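Tryptophan halogenase (PDB 2PYX) probably acts as a flavin-dependent monooxygenase of the tryptophan halogenase family, binding FAD as a nucleotide cofactor. Local coordinates at residues S71-D76 / Q179-H184. Residues are numbered along the deposited sequence; the frame is centred on the assembly and turned at random.
Sequences SKIGID and QLLTEH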
loop_
_atom_site.group_PDB
_atom_site.type_symbol
_atom_site.label_atom_id
_atom_site.label_comp_id
_atom_site.label_asym_id
_atom_site.label_seq_id
_atom_site.Cartn_x
_atom_site.Cartn_y
_atom_site.Cartn_z
ATOM N N SER A 71 -10.053 11.870 4.604
ATOM C CA SER A 71 -11.028 12.924 4.396
ATOM C C SER A 71 -12.482 12.410 4.481
ATOM O O SER A 71 -13.342 13.006 5.158
ATOM C CB SER A 71 -10.804 13.520 3.011
ATOM O OG SER A 71 -11.727 14.580 2.769
ATOM N N LYS A 72 -12.752 11.268 3.844
ATOM C CA LYS A 72 -14.079 10.644 3.904
ATOM C C LYS A 72 -14.474 10.244 5.321
ATOM O O LYS A 72 -15.625 10.461 5.734
ATOM C CB LYS A 72 -14.134 9.432 2.996
ATOM C CG LYS A 72 -14.172 9.736 1.511
ATOM C CD LYS A 72 -14.399 8.487 0.702
ATOM C CE LYS A 72 -13.203 7.531 0.734
ATOM N NZ LYS A 72 -13.499 6.274 0.007
ATOM N N ILE A 73 -13.534 9.711 6.083
ATOM C CA ILE A 73 -13.811 9.352 7.486
ATOM C C ILE A 73 -14.061 10.579 8.338
ATOM O O ILE A 73 -14.828 10.514 9.304
ATOM C CB ILE A 73 -12.663 8.511 8.060
ATOM C CG1 ILE A 73 -12.610 7.161 7.328
ATOM C CG2 ILE A 73 -12.780 8.294 9.557
ATOM C CD1 ILE A 73 -11.508 6.226 7.740
ATOM N N GLY A 74 -13.426 11.691 7.975
ATOM C CA GLY A 74 -13.613 12.956 8.644
ATOM C C GLY A 74 -12.487 13.359 9.565
ATOM O O GLY A 74 -12.695 14.149 10.504
ATOM N N ILE A 75 -11.294 12.825 9.318
ATOM C CA ILE A 75 -10.094 13.124 10.096
ATOM C C ILE A 75 -9.414 14.373 9.534
ATOM O O ILE A 75 -9.277 14.551 8.308
ATOM C CB ILE A 75 -9.091 11.923 10.074
ATOM C CG1 ILE A 75 -9.749 10.636 10.583
ATOM C CG2 ILE A 75 -7.845 12.250 10.894
ATOM C CD1 ILE A 75 -10.347 10.710 11.894
ATOM N N ASP A 76 -9.038 15.264 10.451
ATOM C CA ASP A 76 -8.294 16.473 10.128
ATOM C C ASP A 76 -6.823 16.089 9.869
ATOM O O ASP A 76 -6.233 15.325 10.628
ATOM C CB ASP A 76 -8.450 17.439 11.309
ATOM C CG ASP A 76 -7.640 18.705 11.164
ATOM O OD1 ASP A 76 -6.389 18.649 11.276
ATOM O OD2 ASP A 76 -8.267 19.776 10.988
ATOM N N GLN A 179 -5.415 3.760 17.007
ATOM C CA GLN A 179 -5.932 4.436 18.206
ATOM C C GLN A 179 -6.716 5.698 17.864
ATOM O O GLN A 179 -7.799 5.946 18.390
ATOM C CB GLN A 179 -4.815 4.759 19.183
ATOM C CG GLN A 179 -5.324 5.316 20.524
ATOM C CD GLN A 179 -6.405 4.453 21.183
ATOM O OE1 GLN A 179 -6.251 3.238 21.335
ATOM N NE2 GLN A 179 -7.513 5.086 21.577
ATOM N N LEU A 180 -6.177 6.492 16.943
ATOM C CA LEU A 180 -6.901 7.679 16.491
ATOM C C LEU A 180 -8.261 7.307 15.890
ATOM O O LEU A 180 -9.274 7.916 16.171
ATOM C CB LEU A 180 -6.054 8.473 15.492
ATOM C CG LEU A 180 -6.662 9.649 14.736
ATOM C CD1 LEU A 180 -7.377 10.571 15.684
ATOM C CD2 LEU A 180 -5.619 10.446 13.999
ATOM N N LEU A 181 -8.269 6.275 15.060
ATOM C CA LEU A 181 -9.506 5.845 14.414
ATOM C C LEU A 181 -10.520 5.293 15.443
ATOM O O LEU A 181 -11.724 5.508 15.326
ATOM C CB LEU A 181 -9.225 4.763 13.362
ATOM C CG LEU A 181 -8.506 5.291 12.116
ATOM C CD1 LEU A 181 -8.010 4.098 11.309
ATOM C CD2 LEU A 181 -9.414 6.216 11.285
ATOM N N THR A 182 -10.022 4.566 16.446
ATOM C CA THR A 182 -10.905 4.044 17.479
ATOM C C THR A 182 -11.658 5.188 18.145
ATOM O O THR A 182 -12.864 5.133 18.334
ATOM C CB THR A 182 -10.074 3.335 18.553
ATOM O OG1 THR A 182 -9.431 2.167 17.998
ATOM C CG2 THR A 182 -10.963 2.931 19.745
ATOM N N GLU A 183 -10.888 6.227 18.481
ATOM C CA GLU A 183 -11.457 7.428 19.113
ATOM C C GLU A 183 -12.459 8.112 18.192
ATOM O O GLU A 183 -13.581 8.386 18.580
ATOM C CB GLU A 183 -10.335 8.411 19.514
ATOM C CG GLU A 183 -9.405 7.852 20.565
ATOM C CD GLU A 183 -8.013 8.498 20.647
ATOM O OE1 GLU A 183 -7.648 9.380 19.811
ATOM O OE2 GLU A 183 -7.259 8.060 21.566
ATOM N N HIS A 184 -12.068 8.354 16.950
ATOM C CA HIS A 184 -12.960 9.018 16.035
ATOM C C HIS A 184 -14.216 8.203 15.763
ATOM O O HIS A 184 -15.335 8.721 15.782
ATOM C CB HIS A 184 -12.223 9.286 14.758
ATOM C CG HIS A 184 -13.036 9.999 13.737
ATOM N ND1 HIS A 184 -13.186 11.374 13.731
ATOM C CD2 HIS A 184 -13.742 9.533 12.681
ATOM C CE1 HIS A 184 -13.947 11.717 12.705
ATOM N NE2 HIS A 184 -14.304 10.619 12.056
#
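His-184 reaches from helix 174-187 to the C-terminal end of helix 65-73, where a Schellman motif closes the helix, and its NE2 donates a hydrogen bond to Ile-73 O at 2.8 Å. The bond is bent, with an N-H...O angle of 142°, and the donor stands above the carbonyl plane. Ile-75 covers one face of the imidazole in a CH-pi contact, CD1 lying 3.5 Å from the ring centroid and closest to the CG-ND1 side. Ile-73 CG2 approaches His-184 CD2 obliquely, at 3.5 Å, from the side of the ring that Ile-75 CD1 occupies. The imidazole is thus fixed by a polar grip at NE2 and by two isoleucine methyls. Replacing His-184 by alanine removes the ring, which is likely to leave Ile-73 O without this donor and open a gap beneath Ile-75 CD1. With CG anti to the backbone N (chi1 -179°), His-184 extends straight out from its helix to the facing helix end. One turn earlier, Leu-181 CD2 packs on Ile-73 CD1 at 4.1 Å and Leu-180 CD2 on Ile-75 CG2 at 4.2 Å, continuing the apolar seam. Leu-181 also touches Trp-20 and Ile-21 on helix 16-31, which follows the strand and glycine-rich turn of the predicted FAD site, while Phe-80 of helix 77-83 packs against Ile-75. The chain leaves the helix at Gly-74, the C-prime residue with phi 104°, where a side chain would press on the preceding carbonyl. The Schellman pair, Ile-75 N to a carbonyl of the last helical turn and Gly-74 N to Ser-71 O, holds the turn, and Ile-75 O is bonded to Tyr-162 OH.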